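EchA1_1 (Mycobacterium avium subsp. paratuberculosis, PDB 3R9T) probably catalyses the reversible hydration of 2-enoyl-CoA to (3S)-3-hydroxyacyl-CoA in fatty acid metabolism, as a trimeric member of the enoyl-CoA hydratase/isomerase family. Local coordinates at residues G224-V227 with G228-P231; G149-R152 with I153-L157; A176-W180 with G181-E185. All blocks are in the same frame, centred on the assembly; numbering follows the deposited sequence.

Contact 1 (G224-V227 with G228-P231)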
loop_
_atom_site.group_PDB
_atom_site.type_symbol
_atom_site.label_atom_id
_atom_site.label_comp_id
_atom_site.label_asym_id
_atom_site.label_seq_id
_atom_site.Cartn_x
_atom_site.Cartn_y
_atom_site.Cartn_z
ATOM N N GLY B 224 -6.536 7.635 21.405
ATOM C CA GLY B 224 -5.192 8.193 21.249
ATOM C C GLY B 224 -4.097 7.244 20.786
ATOM O O GLY B 224 -2.941 7.648 20.713
ATOM N N VAL B 225 -4.447 5.998 20.463
ATOM C CA VAL B 225 -3.472 4.995 20.018
ATOM C C VAL B 225 -3.748 4.548 18.585
ATOM O O VAL B 225 -4.881 4.234 18.248
ATOM C CB VAL B 225 -3.510 3.739 20.924
ATOM C CG1 VAL B 225 -2.517 2.679 20.437
ATOM C CG2 VAL B 225 -3.209 4.131 22.359
ATOM N N VAL B 226 -2.704 4.511 17.761
ATOM C CA VAL B 226 -2.776 3.938 16.421
ATOM C C VAL B 226 -2.745 2.415 16.611
ATOM O O VAL B 226 -1.689 1.802 16.765
ATOM C CB VAL B 226 -1.629 4.431 15.524
ATOM C CG1 VAL B 226 -1.713 3.816 14.111
ATOM C CG2 VAL B 226 -1.647 5.967 15.457
ATOM N N VAL B 227 -3.930 1.818 16.565
ATOM C CA VAL B 227 -4.133 0.411 16.914
ATOM C C VAL B 227 -3.312 -0.542 16.071
ATOM O O VAL B 227 -2.726 -1.510 16.583
ATOM C CB VAL B 227 -5.617 0.045 16.721
ATOM C CG1 VAL B 227 -5.832 -1.456 16.845
ATOM C CG2 VAL B 227 -6.459 0.802 17.711
ATOM N N GLY B 228 -3.291 -0.275 14.776
ATOM C CA GLY B 228 -2.636 -1.154 13.822
ATOM C C GLY B 228 -1.125 -1.229 13.960
ATOM O O GLY B 228 -0.514 -2.187 13.481
ATOM N N ASP B 229 -0.514 -0.233 14.612
ATOM C CA ASP B 229 0.941 -0.231 14.819
ATOM C C ASP B 229 1.421 -1.089 15.991
ATOM O O ASP B 229 2.625 -1.371 16.108
ATOM C CB ASP B 229 1.455 1.189 15.054
ATOM C CG ASP B 229 1.415 2.058 13.822
ATOM O OD1 ASP B 229 1.179 1.544 12.692
ATOM O OD2 ASP B 229 1.640 3.284 14.017
ATOM N N GLU B 230 0.505 -1.494 16.862
ATOM C CA GLU B 230 0.903 -2.154 18.102
ATOM C C GLU B 230 1.691 -3.455 17.880
ATOM O O GLU B 230 2.722 -3.659 18.523
ATOM C CB GLU B 230 -0.295 -2.318 19.037
ATOM C CG GLU B 230 -0.830 -0.950 19.484
ATOM C CD GLU B 230 0.239 -0.118 20.192
ATOM O OE1 GLU B 230 0.597 0.981 19.711
ATOM O OE2 GLU B 230 0.755 -0.584 21.225
ATOM N N PRO B 231 1.268 -4.291 16.918
ATOM C CA PRO B 231 2.063 -5.494 16.664
ATOM C C PRO B 231 3.459 -5.170 16.138
ATOM O O PRO B 231 4.413 -5.830 16.522
ATOM C CB PRO B 231 1.233 -6.262 15.628
ATOM C CG PRO B 231 -0.167 -5.782 15.867
ATOM C CD PRO B 231 -0.013 -4.328 16.196
#
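Val226 and Asp229 meet through both backbone and side chain where the short strand 225-226 gives way to helix 230-243. Two successive backbone hydrogen bonds make the turn. Asp229 N donates to Val226 O at 3.2 Å with an N-H...O angle of 148°, and Glu230 N donates to Val227 O, also at 3.2 Å but straighter, at 164°. Glu230 and Pro231 lie at the beginning of helix 230-243, where a proline, without an amide hydrogen, is readily accommodated.

Strand 225-226 is one half of a two-stranded antiparallel hairpin with 221-222, so the segment carries the chain from that hairpin into a long helix of the C-terminal part of the crotonase-like fold. Val226 and Val227 rest their side chains on Val221 and Asp222 of the partner strand, and Val227 also packs on Arg235 of the second subunit.

The side-chain contacts pair valine methyls with carboxylates. Val226 CG1, anti to its own N, lies 3.4 Å from Asp229 OD2, the two side chains meeting at a slant. Val225 CG1 approaches Glu230 OE1 to 3.6 Å, the side chains crossing at about a right angle; a bend at chi2 (-58°) folds the glutamate back toward the strand. Both carboxylates find their ionic partners farther off in the chain: Asp229 OD2 pairs with Arg152, and Glu230 OE2 with Arg97.

Contact 2 (G149-R152 with I153-L157); sequences GVFR and IAEQL
The Phe151 ring has Glu155 OE2 at its edge, near the ring plane, 4.3 Å from CD2, while Trp233 of helix 230-243 meets the ring edge-to-face. The Glu155 carboxylate lies beside the Phe151 carbonyl, its CD 3.2 Å from Phe151 O. Two acceptors are thus brought together, and water 1 lies between them, 2.7 Å from Phe151 O and 2.9 Å from Glu155 OE2. The Arg152 guanidinium plane is turned 48° from this carboxylate, and its NE stays 5.2 Å from Glu155 OE1; the extended arginine chain instead delivers NH1 to Val96 O. Of the arginine side chain, CG comes near the glutamate, 3.8 Å from OE1.

Along the backbone, Ile153 N donates to Gly149 O at 3.0 Å, a regular helical bond. Ile153 CG2 presses on the same oxygen at 3.2 Å. The helix then kinks: Ala154 and Glu155 lack the regular bond to the residue four before, and Glu155 N has instead a weak one to Arg152 O, three residues back. This short, kinked helix of the crotonase-like fold starts beside the benzoic acid pocket, where Gly149 N donates to Glu118, a residue lining that pocket.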
loop_
_atom_site.group_PDB
_atom_site.type_symbol
_atom_site.label_atom_id
_atom_site.label_comp_id
_atom_site.label_asym_id
_atom_site.label_seq_id
_atom_site.Cartn_x
_atom_site.Cartn_y
_atom_site.Cartn_z
ATOM N N GLY B 149 10.689 2.462 11.693
ATOM C CA GLY B 149 11.053 2.389 10.272
ATOM C C GLY B 149 10.871 0.990 9.694
ATOM O O GLY B 149 10.449 0.818 8.553
ATOM N N VAL B 150 11.183 -0.027 10.481
ATOM C CA VAL B 150 11.144 -1.402 9.959
ATOM C C VAL B 150 9.744 -1.824 9.511
ATOM O O VAL B 150 9.612 -2.526 8.507
ATOM C CB VAL B 150 11.694 -2.453 10.960
ATOM C CG1 VAL B 150 11.621 -3.859 10.342
ATOM C CG2 VAL B 150 13.122 -2.133 11.361
ATOM N N PHE B 151 8.707 -1.412 10.233
ATOM C CA PHE B 151 7.359 -1.752 9.811
ATOM C C PHE B 151 6.588 -0.648 9.087
ATOM O O PHE B 151 5.579 -0.951 8.450
ATOM C CB PHE B 151 6.543 -2.311 10.981
ATOM C CG PHE B 151 6.232 -1.313 12.068
ATOM C CD1 PHE B 151 7.028 -1.233 13.208
ATOM C CD2 PHE B 151 5.098 -0.501 11.977
ATOM C CE1 PHE B 151 6.720 -0.326 14.221
ATOM C CE2 PHE B 151 4.769 0.392 12.994
ATOM C CZ PHE B 151 5.566 0.475 14.112
ATOM N N ARG B 152 7.026 0.610 9.156
ATOM C CA ARG B 152 6.317 1.654 8.422
ATOM C C ARG B 152 6.834 1.832 7.013
ATOM O O ARG B 152 6.089 2.331 6.178
ATOM C CB ARG B 152 6.373 3.004 9.137
ATOM C CG ARG B 152 5.563 3.012 10.409
ATOM C CD ARG B 152 5.738 4.281 11.210
ATOM N NE ARG B 152 4.717 4.382 12.265
ATOM C CZ ARG B 152 4.815 5.156 13.351
ATOM N NH1 ARG B 152 5.889 5.912 13.573
ATOM N NH2 ARG B 152 3.833 5.171 14.243
ATOM N N ILE B 153 8.081 1.441 6.735
ATOM C CA ILE B 153 8.653 1.755 5.425
ATOM C C ILE B 153 7.850 1.034 4.323
ATOM O O ILE B 153 7.507 1.654 3.294
ATOM C CB ILE B 153 10.190 1.501 5.329
ATOM C CG1 ILE B 153 10.754 2.137 4.054
ATOM C CG2 ILE B 153 10.506 0.046 5.400
ATOM C CD1 ILE B 153 10.752 3.632 4.073
ATOM N N ALA B 154 7.471 -0.219 4.562
ATOM C CA ALA B 154 6.710 -0.958 3.563
ATOM C C ALA B 154 5.238 -0.591 3.545
ATOM O O ALA B 154 4.510 -1.001 2.640
ATOM C CB ALA B 154 6.876 -2.470 3.740
ATOM N N GLU B 155 4.804 0.165 4.540
ATOM C CA GLU B 155 3.451 0.724 4.552
ATOM C C GLU B 155 3.308 1.988 3.700
ATOM O O GLU B 155 2.194 2.354 3.306
ATOM C CB GLU B 155 3.056 1.037 5.978
ATOM C CG GLU B 155 2.828 -0.216 6.783
ATOM C CD GLU B 155 2.520 0.023 8.246
ATOM O OE1 GLU B 155 2.657 1.171 8.726
ATOM O OE2 GLU B 155 2.164 -0.972 8.931
ATOM N N GLN B 156 4.426 2.647 3.426
ATOM C CA GLN B 156 4.399 3.948 2.765
ATOM C C GLN B 156 5.104 4.012 1.421
ATOM O O GLN B 156 4.993 5.013 0.725
ATOM C CB GLN B 156 4.951 5.001 3.707
ATOM C CG GLN B 156 4.201 5.012 5.021
ATOM C CD GLN B 156 4.550 6.181 5.903
ATOM O OE1 GLN B 156 5.027 7.213 5.423
ATOM N NE2 GLN B 156 4.325 6.032 7.208
ATOM N N LEU B 157 5.836 2.958 1.085
ATOM C CA LEU B 157 6.510 2.801 -0.190
ATOM C C LEU B 157 6.093 1.457 -0.761
ATOM O O LEU B 157 5.712 0.566 -0.002
ATOM C CB LEU B 157 8.028 2.786 0.027
ATOM C CG LEU B 157 8.848 4.066 0.084
ATOM C CD1 LEU B 157 10.301 3.742 0.346
ATOM C CD2 LEU B 157 8.759 4.774 -1.229
HETATM O O HOH W 1 3.997 -3.165 8.281
#

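Contact 3 (A176-W180 with G181-E185); sequences AARDW and GLINE
Ala177 O receives the chain as it leaves helix 174-180, accepting weak hydrogen bonds from the amides of Gly181, Leu182 and Ile183; the Leu182 N bond is the shortest, at 3.0 Å. Gly181 N also donates to Arg178 O at 3.1 Å. Gly181 reverses the chain with a positive phi (95°), a backbone shape that a glycine, with no side chain to meet Trp180 O, takes easily. Water 2 joins Arg178 O to Ile183 O, donating to both.

The returning segment folds its apolar side chains against the last turn. Ala177 CB is approached by Leu182 CD2 and by Ile183 CG1, each at 4.0 Å. With chi1 at 67°, Ile183 holds CG1 between its own N and carbonyl carbon, bringing it over the Arg178 backbone, 3.5 Å from Arg178 N. The Arg178 chain, bent at chi2 and chi3, turns its guanidinium to Asp179: NH2 donates in its own plane to the anti side of OD1, at 2.9 Å, in a salt bridge. NH1 bonds weakly to water 3, which donates to Asn184 O. The glycine-terminated helix end is a Schellman motif, here leading into strand 185-187 at the border of the main sheet.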
loop_
_atom_site.group_PDB
_atom_site.type_symbol
_atom_site.label_atom_id
_atom_site.label_comp_id
_atom_site.label_asym_id
_atom_site.label_seq_id
_atom_site.Cartn_x
_atom_site.Cartn_y
_atom_site.Cartn_z
ATOM N N ALA B 176 13.686 10.785 -5.541
ATOM C CA ALA B 176 13.217 9.392 -5.598
ATOM C C ALA B 176 12.142 9.164 -4.523
ATOM O O ALA B 176 11.145 8.470 -4.766
ATOM C CB ALA B 176 14.377 8.403 -5.416
ATOM N N ALA B 177 12.345 9.755 -3.349
ATOM C CA ALA B 177 11.344 9.668 -2.282
ATOM C C ALA B 177 10.029 10.250 -2.747
ATOM O O ALA B 177 8.969 9.665 -2.511
ATOM C CB ALA B 177 11.820 10.372 -1.029
ATOM N N ARG B 178 10.085 11.385 -3.436
ATOM C CA ARG B 178 8.874 12.004 -3.945
ATOM C C ARG B 178 8.227 11.156 -5.033
ATOM O O ARG B 178 7.009 11.026 -5.063
ATOM C CB ARG B 178 9.158 13.411 -4.474
ATOM C CG ARG B 178 7.913 14.238 -4.710
ATOM C CD ARG B 178 7.928 14.917 -6.047
ATOM N NE ARG B 178 8.009 13.955 -7.144
ATOM C CZ ARG B 178 6.980 13.470 -7.835
ATOM N NH1 ARG B 178 5.726 13.831 -7.574
ATOM N NH2 ARG B 178 7.218 12.605 -8.809
ATOM N N ASP B 179 9.029 10.573 -5.917
ATOM C CA ASP B 179 8.495 9.762 -7.008
ATOM C C ASP B 179 7.707 8.567 -6.508
ATOM O O ASP B 179 6.739 8.149 -7.150
ATOM C CB ASP B 179 9.623 9.229 -7.899
ATOM C CG ASP B 179 10.342 10.317 -8.668
ATOM O OD1 ASP B 179 9.819 11.438 -8.799
ATOM O OD2 ASP B 179 11.463 10.039 -9.157
ATOM N N TRP B 180 8.141 7.989 -5.400
ATOM C CA TRP B 180 7.519 6.767 -4.891
ATOM C C TRP B 180 6.271 7.105 -4.078
ATOM O O TRP B 180 5.449 6.234 -3.785
ATOM C CB TRP B 180 8.525 5.914 -4.105
ATOM C CG TRP B 180 9.540 5.223 -5.011
ATOM C CD1 TRP B 180 10.910 5.361 -4.998
ATOM C CD2 TRP B 180 9.242 4.322 -6.081
ATOM N NE1 TRP B 180 11.469 4.592 -5.990
ATOM C CE2 TRP B 180 10.466 3.955 -6.674
ATOM C CE3 TRP B 180 8.053 3.807 -6.608
ATOM C CZ2 TRP B 180 10.532 3.086 -7.755
ATOM C CZ3 TRP B 180 8.121 2.948 -7.682
ATOM C CH2 TRP B 180 9.354 2.591 -8.240
ATOM N N GLY B 181 6.120 8.378 -3.730
ATOM C CA GLY B 181 4.937 8.840 -2.979
ATOM C C GLY B 181 5.182 8.877 -1.490
ATOM O O GLY B 181 4.282 9.076 -0.667
ATOM N N LEU B 182 6.439 8.734 -1.141
ATOM C CA LEU B 182 6.871 8.821 0.244
ATOM C C LEU B 182 7.000 10.204 0.937
ATOM O O LEU B 182 6.913 10.330 2.180
ATOM C CB LEU B 182 8.238 8.212 0.297
ATOM C CG LEU B 182 8.903 8.273 1.668
ATOM C CD1 LEU B 182 8.077 7.430 2.682
ATOM C CD2 LEU B 182 10.350 7.807 1.613
ATOM N N ILE B 183 7.378 11.201 0.166
ATOM C CA ILE B 183 7.287 12.582 0.603
ATOM C C ILE B 183 6.360 13.223 -0.402
ATOM O O ILE B 183 6.088 12.648 -1.475
ATOM C CB ILE B 183 8.651 13.284 0.690
ATOM C CG1 ILE B 183 9.274 13.459 -0.699
ATOM C CG2 ILE B 183 9.583 12.520 1.663
ATOM C CD1 ILE B 183 10.506 14.371 -0.682
ATOM N N ASN B 184 5.880 14.414 -0.058
ATOM C CA ASN B 184 4.899 15.124 -0.876
ATOM C C ASN B 184 5.460 16.060 -1.924
ATOM O O ASN B 184 4.877 16.178 -3.021
ATOM C CB ASN B 184 3.968 15.897 0.034
ATOM C CG ASN B 184 3.140 14.979 0.909
ATOM O OD1 ASN B 184 3.516 14.695 2.045
ATOM N ND2 ASN B 184 2.029 14.475 0.371
ATOM N N GLU B 185 6.559 16.723 -1.587
ATOM C CA GLU B 185 7.088 17.739 -2.465
ATOM C C GLU B 185 8.563 18.037 -2.202
ATOM O O GLU B 185 9.070 17.860 -1.097
ATOM C CB GLU B 185 6.182 18.962 -2.373
ATOM C CG GLU B 185 6.521 19.930 -1.360
ATOM C CD GLU B 185 5.770 21.230 -1.578
ATOM O OE1 GLU B 185 5.537 21.901 -0.579
ATOM O OE2 GLU B 185 5.397 21.582 -2.722
HETATM O O HOH W 2 4.798 12.125 -3.596
HETATM O O HOH W 3 4.839 16.424 -5.659
#

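The three contacts follow one another along the chain in the order 2, 3, 1. Contact 2 is buried, contact 3 partly buried, and contact 1 lies on the surface. They belong to three different helices: contact 1 enters helix 230-243, contact 2 runs along helix 149-156 and contact 3 leaves helix 174-180. Contact 2 touches both of the others. Toward contact 1 the link is ionic, Arg152 NH2 to Asp229 OD2 at 2.9 Å; toward contact 3 it is apolar, through Leu157 and Gln156 against Leu182. Contacts 1 and 3 do not meet, their nearest atoms about 14 Å apart. Contact 1 sets valine methyls against carboxylates, contact 2 a glutamate beside a carbonyl with water between, contact 3 aliphatic packing under a Schellman end.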